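Local structure of Serine/threonine-protein kinase-like protein ACR4 (Arabidopsis thaliana, 7A0J) at residues Val29-Ser34 against Tyr69-Ser74; Gly50-Asp55 against Tyr99-Leu104. The protein is a receptor kinase controlling formative cell divisions in meristems in response to the CLE40 peptide, this chain being its extracellular WD40 domain. All blocks are in the same frame, centred on the assembly; numbering follows the deposited sequence.

Contact 1: Val29-Ser34 against Tyr69-Ser74. With EDO (1,2-ethanediol), chain G.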
ATOM      1  N   VAL A  29     -15.689   3.275  -4.306  1.00 37.73           N
ATOM      2  CA  VAL A  29     -14.924   3.342  -3.025  1.00 36.18           C
ATOM      3  C   VAL A  29     -15.860   3.846  -1.922  1.00 36.49           C
ATOM      4  O   VAL A  29     -16.668   4.757  -2.192  1.00 37.02           O
ATOM      5  CB  VAL A  29     -13.652   4.208  -3.151  1.00 34.55           C
ATOM      6  CG1 VAL A  29     -13.938   5.602  -3.690  1.00 34.53           C
ATOM      7  CG2 VAL A  29     -12.897   4.292  -1.831  1.00 33.40           C
ATOM      8  N   VAL A  30     -15.764   3.238  -0.738  1.00 36.43           N
ATOM      9  CA  VAL A  30     -16.426   3.684   0.523  1.00 36.94           C
ATOM     10  C   VAL A  30     -15.313   3.949   1.541  1.00 35.53           C
ATOM     11  O   VAL A  30     -14.381   3.120   1.617  1.00 34.71           O
ATOM     12  CB  VAL A  30     -17.438   2.639   1.035  1.00 39.37           C
ATOM     13  CG1 VAL A  30     -18.020   3.020   2.387  1.00 40.23           C
ATOM     14  CG2 VAL A  30     -18.551   2.396   0.027  1.00 41.44           C
ATOM     15  N   CYS A  31     -15.390   5.071   2.259  1.00 35.16           N
ATOM     16  CA  CYS A  31     -14.392   5.492   3.277  1.00 34.28           C
ATOM     17  C   CYS A  31     -15.080   5.679   4.633  1.00 35.17           C
ATOM     18  O   CYS A  31     -16.271   6.045   4.652  1.00 36.36           O
ATOM     19  CB  CYS A  31     -13.674   6.772   2.864  1.00 33.41           C
ATOM     20  SG  CYS A  31     -12.728   6.603   1.329  1.00 33.27           S
ATOM     21  N   TYR A  32     -14.344   5.410   5.712  1.00 35.03           N
ATOM     22  CA  TYR A  32     -14.756   5.627   7.122  1.00 36.37           C
ATOM     23  C   TYR A  32     -13.573   6.216   7.895  1.00 35.33           C
ATOM     24  O   TYR A  32     -12.465   5.671   7.761  1.00 34.48           O
ATOM     25  CB  TYR A  32     -15.188   4.316   7.781  1.00 38.35           C
ATOM     26  CG  TYR A  32     -16.261   3.547   7.056  1.00 39.98           C
ATOM     27  CD1 TYR A  32     -17.591   3.918   7.150  1.00 41.81           C
ATOM     28  CD2 TYR A  32     -15.950   2.438   6.285  1.00 40.32           C
ATOM     29  CE1 TYR A  32     -18.586   3.212   6.494  1.00 43.82           C
ATOM     30  CE2 TYR A  32     -16.933   1.718   5.625  1.00 42.08           C
ATOM     31  CZ  TYR A  32     -18.256   2.108   5.729  1.00 44.09           C
ATOM     32  OH  TYR A  32     -19.235   1.407   5.084  1.00 47.11           O
ATOM     33  N   GLY A  33     -13.801   7.272   8.682  1.00 35.66           N
ATOM     34  CA  GLY A  33     -12.776   7.823   9.587  1.00 35.91           C
ATOM     35  C   GLY A  33     -12.913   9.315   9.828  1.00 36.22           C
ATOM     36  O   GLY A  33     -13.847   9.936   9.285  1.00 36.36           O
ATOM     37  N   SER A  34     -11.964   9.870  10.586  1.00 36.75           N
ATOM     38  CA  SER A  34     -12.039  11.203  11.240  1.00 37.96           C
ATOM     39  C   SER A  34     -11.469  12.315  10.347  1.00 37.00           C
ATOM     40  O   SER A  34     -11.615  13.479  10.737  1.00 38.37           O
ATOM     41  CB  SER A  34     -11.341  11.160  12.577  1.00 39.54           C
ATOM     42  OG  SER A  34     -10.019  10.663  12.442  1.00 38.78           O
ATOM     43  N   TYR A  69      -5.629   9.208  -8.886  1.00 33.92           N
ATOM     44  CA  TYR A  69      -6.609  10.229  -8.433  1.00 33.72           C
ATOM     45  C   TYR A  69      -6.647  10.231  -6.903  1.00 32.62           C
ATOM     46  O   TYR A  69      -7.066   9.213  -6.312  1.00 31.86           O
ATOM     47  CB  TYR A  69      -7.996   9.954  -9.017  1.00 34.23           C
ATOM     48  CG  TYR A  69      -9.005  11.045  -8.762  1.00 34.40           C
ATOM     49  CD1 TYR A  69      -9.109  12.133  -9.615  1.00 35.90           C
ATOM     50  CD2 TYR A  69      -9.852  11.001  -7.666  1.00 33.63           C
ATOM     51  CE1 TYR A  69     -10.030  13.144  -9.392  1.00 36.22           C
ATOM     52  CE2 TYR A  69     -10.781  12.003  -7.428  1.00 34.09           C
ATOM     53  CZ  TYR A  69     -10.870  13.079  -8.294  1.00 35.27           C
ATOM     54  OH  TYR A  69     -11.781  14.071  -8.077  1.00 36.35           O
ATOM     55  N   CYS A  70      -6.203  11.334  -6.293  1.00 32.70           N
ATOM     56  CA  CYS A  70      -6.116  11.513  -4.820  1.00 32.35           C
ATOM     57  C   CYS A  70      -7.206  12.479  -4.346  1.00 31.95           C
ATOM     58  O   CYS A  70      -7.564  13.401  -5.104  1.00 32.45           O
ATOM     59  CB  CYS A  70      -4.741  12.020  -4.408  1.00 33.48           C
ATOM     60  SG  CYS A  70      -3.386  10.986  -5.019  1.00 35.03           S
ATOM     61  N   TRP A  71      -7.714  12.260  -3.132  1.00 31.30           N
ATOM     62  CA  TRP A  71      -8.656  13.178  -2.441  1.00 31.46           C
ATOM     63  C   TRP A  71      -8.275  13.279  -0.961  1.00 31.54           C
ATOM     64  O   TRP A  71      -7.595  12.362  -0.448  1.00 31.02           O
ATOM     65  CB  TRP A  71     -10.110  12.744  -2.658  1.00 31.20           C
ATOM     66  CG  TRP A  71     -10.481  11.405  -2.099  1.00 30.55           C
ATOM     67  CD1 TRP A  71     -11.125  11.165  -0.921  1.00 30.41           C
ATOM     68  CD2 TRP A  71     -10.296  10.122  -2.720  1.00 30.41           C
ATOM     69  NE1 TRP A  71     -11.334   9.825  -0.754  1.00 30.16           N
ATOM     70  CE2 TRP A  71     -10.835   9.157  -1.841  1.00 30.25           C
ATOM     71  CE3 TRP A  71      -9.718   9.689  -3.920  1.00 30.68           C
ATOM     72  CZ2 TRP A  71     -10.807   7.793  -2.124  1.00 30.37           C
ATOM     73  CZ3 TRP A  71      -9.696   8.341  -4.202  1.00 30.73           C
ATOM     74  CH2 TRP A  71     -10.232   7.408  -3.314  1.00 30.57           C
ATOM     75  N   GLY A  72      -8.688  14.374  -0.321  1.00 32.19           N
ATOM     76  CA  GLY A  72      -8.231  14.794   1.014  1.00 33.03           C
ATOM     77  C   GLY A  72      -7.623  16.182   0.955  1.00 34.64           C
ATOM     78  O   GLY A  72      -8.063  16.984   0.108  1.00 35.19           O
ATOM     79  N   ASN A  73      -6.641  16.455   1.813  1.00 35.83           N
ATOM     80  CA  ASN A  73      -5.984  17.781   1.918  1.00 38.02           C
ATOM     81  C   ASN A  73      -4.578  17.581   2.495  1.00 39.77           C
ATOM     82  O   ASN A  73      -4.469  17.281   3.700  1.00 40.41           O
ATOM     83  CB  ASN A  73      -6.834  18.754   2.740  1.00 38.69           C
ATOM     84  CG  ASN A  73      -6.449  20.204   2.533  1.00 40.69           C
ATOM     85  OD1 ASN A  73      -5.377  20.499   2.009  1.00 41.43           O
ATOM     86  ND2 ASN A  73      -7.317  21.115   2.941  1.00 41.50           N
ATOM     87  N   SER A  74      -3.554  17.722   1.649  1.00 41.12           N
ATOM     88  CA  SER A  74      -2.121  17.556   2.000  1.00 43.07           C
ATOM     89  C   SER A  74      -1.349  18.808   1.581  1.00 45.75           C
ATOM     90  O   SER A  74      -1.596  19.310   0.467  1.00 46.31           O
ATOM     91  CB  SER A  74      -1.548  16.317   1.360  1.00 42.10           C
ATOM     92  OG  SER A  74      -0.145  16.239   1.574  1.00 43.87           O
TER
HETATM   93  C1  EDO G 401     -15.366  14.444  -6.991  1.00 57.36           C
HETATM   94  O1  EDO G 401     -15.042  13.983  -8.285  1.00 58.24           O
HETATM   95  C2  EDO G 401     -14.633  13.730  -5.917  1.00 56.98           C
HETATM   96  O2  EDO G 401     -13.227  13.872  -5.995  1.00 55.75           O
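The indole of W71 reaches over to V29 and C31, and its six-membered ring meets the isopropyl group of V29 obliquely. Both methyls share the work: V29 CG2 lies 4.1 Å from W71 CZ2, while V29 CG1 straddles CZ2 and CH2. The valine approaches from the opposite direction to the tryptophan, and two branches fill more of the interval than one could. With CG between the backbone N and the carbonyl carbon (chi1 63°), W71 presents CZ2 and CH2 to the valine. C31 comes in at the rim of the indole instead: its SG is 4.1 Å from W71 NE1 and 5.2 Å from the centroid of the five-membered ring, essentially in the ring plane, a sulfur-aromatic contact at the edge. That sulfur belongs to the C19-C31 disulfide, which ties two neighbouring strands of one blade. The contact joins the first two repeats of the beta-propeller, strand 29-33 of one blade against strand 68-72 of the next, with the CA atoms of C31 and W71 11.2 Å apart. A large flat residue suits such a separation, and F48, M58 and I38 help to enclose it; the indole NH has a weak hydrogen bond to T42. Two residues before W71, the hydroxyl of Y69 hydrogen-bonds O2 of an ethanediol, probably from the crystallisation liquor, at 2.5 Å, the diol oxygen lying at the ring edge in its plane. With a phenylalanine here, the diol would probably lose the bond that holds O2 against this edge.

Contact 2: Gly50-Asp55 against Tyr99-Leu104; sequences GLTGGD and YHLCGL
OD2 of D55 accepts a hydrogen bond from a water 2.9 Å away, and the same water lies 3.3 Å from the hydroxyl oxygen of Y99, so that it bridges the two side chains. Directly, D55 OD2 and Y99 OH are 3.6 Å apart, and the water makes up what the direct approach lacks. The two side chains run side by side and point the same way, carboxylate and ring inclined by 28°. Nearer the backbone the contact is apolar: D55 CB rests 3.8 Å from Y99 CE1. A chi1 of -168° swings the D55 carboxylate away from its own N and alongside the phenol. The tyrosine ring also meets that of F76, at an angle. Here two adjacent blades of the propeller come together: strand 48-53 belongs to the second repeat, strand 100-105 to the sheet of the third, and their touching parts run nearly antiparallel, at 162°. Deeper in, T52 turns its two branches to different uses. OG1 takes a hydrogen bond from the backbone N of A96 on the next blade's edge strand, whereas methyl CG2 meets L101 CD1 at 4.1 Å. Threonine therefore serves both polar and apolar neighbours in a buried position. L101, long and branched, crosses the threonine obliquely and also touches V94, A96, P68 and C70, spreading its two methyls across the interface between the blades.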
ATOM      1  N   GLY A  50      -7.721  -0.078  -7.611  1.00 37.11           N
ATOM      2  CA  GLY A  50      -6.816  -0.162  -6.448  1.00 35.66           C
ATOM      3  C   GLY A  50      -6.785   1.129  -5.650  1.00 33.87           C
ATOM      4  O   GLY A  50      -7.098   2.189  -6.227  1.00 33.42           O
ATOM      5  N   LEU A  51      -6.423   1.038  -4.367  1.00 32.95           N
ATOM      6  CA  LEU A  51      -6.342   2.185  -3.422  1.00 31.80           C
ATOM      7  C   LEU A  51      -5.004   2.145  -2.676  1.00 31.45           C
ATOM      8  O   LEU A  51      -4.460   1.037  -2.479  1.00 31.84           O
ATOM      9  CB  LEU A  51      -7.513   2.111  -2.437  1.00 31.78           C
ATOM     10  CG  LEU A  51      -8.910   2.210  -3.050  1.00 32.65           C
ATOM     11  CD1 LEU A  51      -9.971   1.792  -2.041  1.00 33.25           C
ATOM     12  CD2 LEU A  51      -9.184   3.615  -3.560  1.00 32.10           C
ATOM     13  N   THR A  52      -4.506   3.319  -2.278  1.00 30.68           N
ATOM     14  CA  THR A  52      -3.286   3.503  -1.447  1.00 30.77           C
ATOM     15  C   THR A  52      -3.383   4.860  -0.741  1.00 30.52           C
ATOM     16  O   THR A  52      -3.732   5.851  -1.414  1.00 30.45           O
ATOM     17  CB  THR A  52      -2.017   3.350  -2.298  1.00 31.75           C
ATOM     18  OG1 THR A  52      -0.886   3.433  -1.432  1.00 32.48           O
ATOM     19  CG2 THR A  52      -1.901   4.383  -3.398  1.00 31.85           C
ATOM     20  N   GLY A  53      -3.097   4.893   0.565  1.00 30.63           N
ATOM     21  CA  GLY A  53      -3.280   6.079   1.423  1.00 30.40           C
ATOM     22  C   GLY A  53      -1.969   6.573   2.005  1.00 31.26           C
ATOM     23  O   GLY A  53      -1.033   5.760   2.159  1.00 32.09           O
ATOM     24  N   GLY A  54      -1.909   7.869   2.315  1.00 31.42           N
ATOM     25  CA  GLY A  54      -0.754   8.521   2.961  1.00 33.09           C
ATOM     26  C   GLY A  54      -1.203   9.456   4.065  1.00 33.44           C
ATOM     27  O   GLY A  54      -2.318   9.255   4.588  1.00 32.59           O
ATOM     28  N   ASP A  55      -0.373  10.446   4.398  1.00 35.14           N
ATOM     29  CA  ASP A  55      -0.665  11.464   5.440  1.00 36.18           C
ATOM     30  C   ASP A  55      -1.568  12.546   4.834  1.00 35.55           C
ATOM     31  O   ASP A  55      -1.058  13.372   4.053  1.00 35.93           O
ATOM     32  CB  ASP A  55       0.626  12.052   6.018  1.00 38.90           C
ATOM     33  CG  ASP A  55       0.406  12.872   7.278  1.00 40.46           C
ATOM     34  OD1 ASP A  55      -0.654  13.521   7.378  1.00 39.89           O
ATOM     35  OD2 ASP A  55       1.291  12.847   8.152  1.00 42.80           O
ATOM     36  N   TYR A  99       4.205  11.344   2.306  1.00 48.50           N
ATOM     37  CA  TYR A  99       4.145  12.660   1.616  1.00 49.83           C
ATOM     38  C   TYR A  99       4.523  12.518   0.136  1.00 48.76           C
ATOM     39  O   TYR A  99       4.977  13.513  -0.456  1.00 50.18           O
ATOM     40  CB  TYR A  99       5.079  13.659   2.306  1.00 53.59           C
ATOM     41  CG  TYR A  99       4.999  13.659   3.811  1.00 55.71           C
ATOM     42  CD1 TYR A  99       3.852  14.084   4.464  1.00 55.94           C
ATOM     43  CD2 TYR A  99       6.067  13.237   4.587  1.00 57.93           C
ATOM     44  CE1 TYR A  99       3.769  14.091   5.848  1.00 58.08           C
ATOM     45  CE2 TYR A  99       5.998  13.235   5.971  1.00 60.00           C
ATOM     46  CZ  TYR A  99       4.846  13.663   6.605  1.00 60.06           C
ATOM     47  OH  TYR A  99       4.765  13.666   7.968  1.00 62.60           O
ATOM     48  N   HIS A 100       4.330  11.333  -0.452  1.00 46.84           N
ATOM     49  CA  HIS A 100       4.652  11.063  -1.878  1.00 46.27           C
ATOM     50  C   HIS A 100       3.726   9.981  -2.440  1.00 44.18           C
ATOM     51  O   HIS A 100       3.222   9.152  -1.659  1.00 42.94           O
ATOM     52  CB  HIS A 100       6.140  10.702  -2.040  1.00 47.95           C
ATOM     53  CG  HIS A 100       6.426   9.240  -1.951  1.00 47.06           C
ATOM     54  ND1 HIS A 100       6.772   8.622  -0.766  1.00 47.80           N
ATOM     55  CD2 HIS A 100       6.405   8.271  -2.890  1.00 45.93           C
ATOM     56  CE1 HIS A 100       6.958   7.336  -0.981  1.00 47.00           C
ATOM     57  NE2 HIS A 100       6.734   7.093  -2.276  1.00 45.91           N
ATOM     58  N   LEU A 101       3.528  10.010  -3.759  1.00 44.12           N
ATOM     59  CA  LEU A 101       2.805   8.979  -4.547  1.00 43.08           C
ATOM     60  C   LEU A 101       3.682   8.578  -5.737  1.00 43.94           C
ATOM     61  O   LEU A 101       4.235   9.486  -6.381  1.00 44.91           O
ATOM     62  CB  LEU A 101       1.470   9.564  -5.017  1.00 42.31           C
ATOM     63  CG  LEU A 101       0.648   8.667  -5.940  1.00 41.41           C
ATOM     64  CD1 LEU A 101       0.149   7.442  -5.193  1.00 40.81           C
ATOM     65  CD2 LEU A 101      -0.516   9.437  -6.543  1.00 41.23           C
ATOM     66  N   CYS A 102       3.814   7.274  -6.000  1.00 43.16           N
ATOM     67  CA  CYS A 102       4.514   6.715  -7.190  1.00 42.96           C
ATOM     68  C   CYS A 102       3.519   5.920  -8.038  1.00 42.57           C
ATOM     69  O   CYS A 102       2.687   5.203  -7.452  1.00 43.20           O
ATOM     70  CB  CYS A 102       5.688   5.828  -6.795  1.00 44.36           C
ATOM     71  SG  CYS A 102       7.066   6.743  -6.058  1.00 46.30           S
ATOM     72  N   GLY A 103       3.605   6.062  -9.363  1.00 42.14           N
ATOM     73  CA  GLY A 103       2.785   5.325 -10.343  1.00 42.66           C
ATOM     74  C   GLY A 103       3.653   4.524 -11.299  1.00 43.04           C
ATOM     75  O   GLY A 103       4.601   5.106 -11.860  1.00 42.48           O
ATOM     76  N   LEU A 104       3.350   3.235 -11.469  1.00 44.24           N
ATOM     77  CA  LEU A 104       4.004   2.356 -12.474  1.00 45.23           C
ATOM     78  C   LEU A 104       3.396   2.658 -13.849  1.00 46.27           C
ATOM     79  O   LEU A 104       2.265   2.203 -14.111  1.00 46.83           O
ATOM     80  CB  LEU A 104       3.812   0.890 -12.070  1.00 45.97           C
ATOM     81  CG  LEU A 104       4.593  -0.131 -12.897  1.00 46.63           C
ATOM     82  CD1 LEU A 104       6.090   0.135 -12.822  1.00 46.81           C
ATOM     83  CD2 LEU A 104       4.281  -1.546 -12.437  1.00 47.63           C
TER
HETATM   84  O   HOH W   1       3.304  10.820   8.568  1.00 44.08           O

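In the fold
The two contacts lie on either side of one blade, whose sheet of strands 48-53, 57-62 and 68-72 supplies a segment to each. Contact 1 packs it against the preceding blade, contact 2 against the following one; the centre of contact 1 lies about 15 Å, that of contact 2 about 7 Å, from the centre of the chain, and the two centres are 12 Å apart. Side chains link them through the sheet. L51 touches both V29 and W71, with V29 CG2 and L51 CD1 3.9 Å apart and W71 CH2 equally close to L51 CD2. C70 SG, in its turn, lies 3.6 Å from L101 CD2. The kinase active site belongs to another part of the protein.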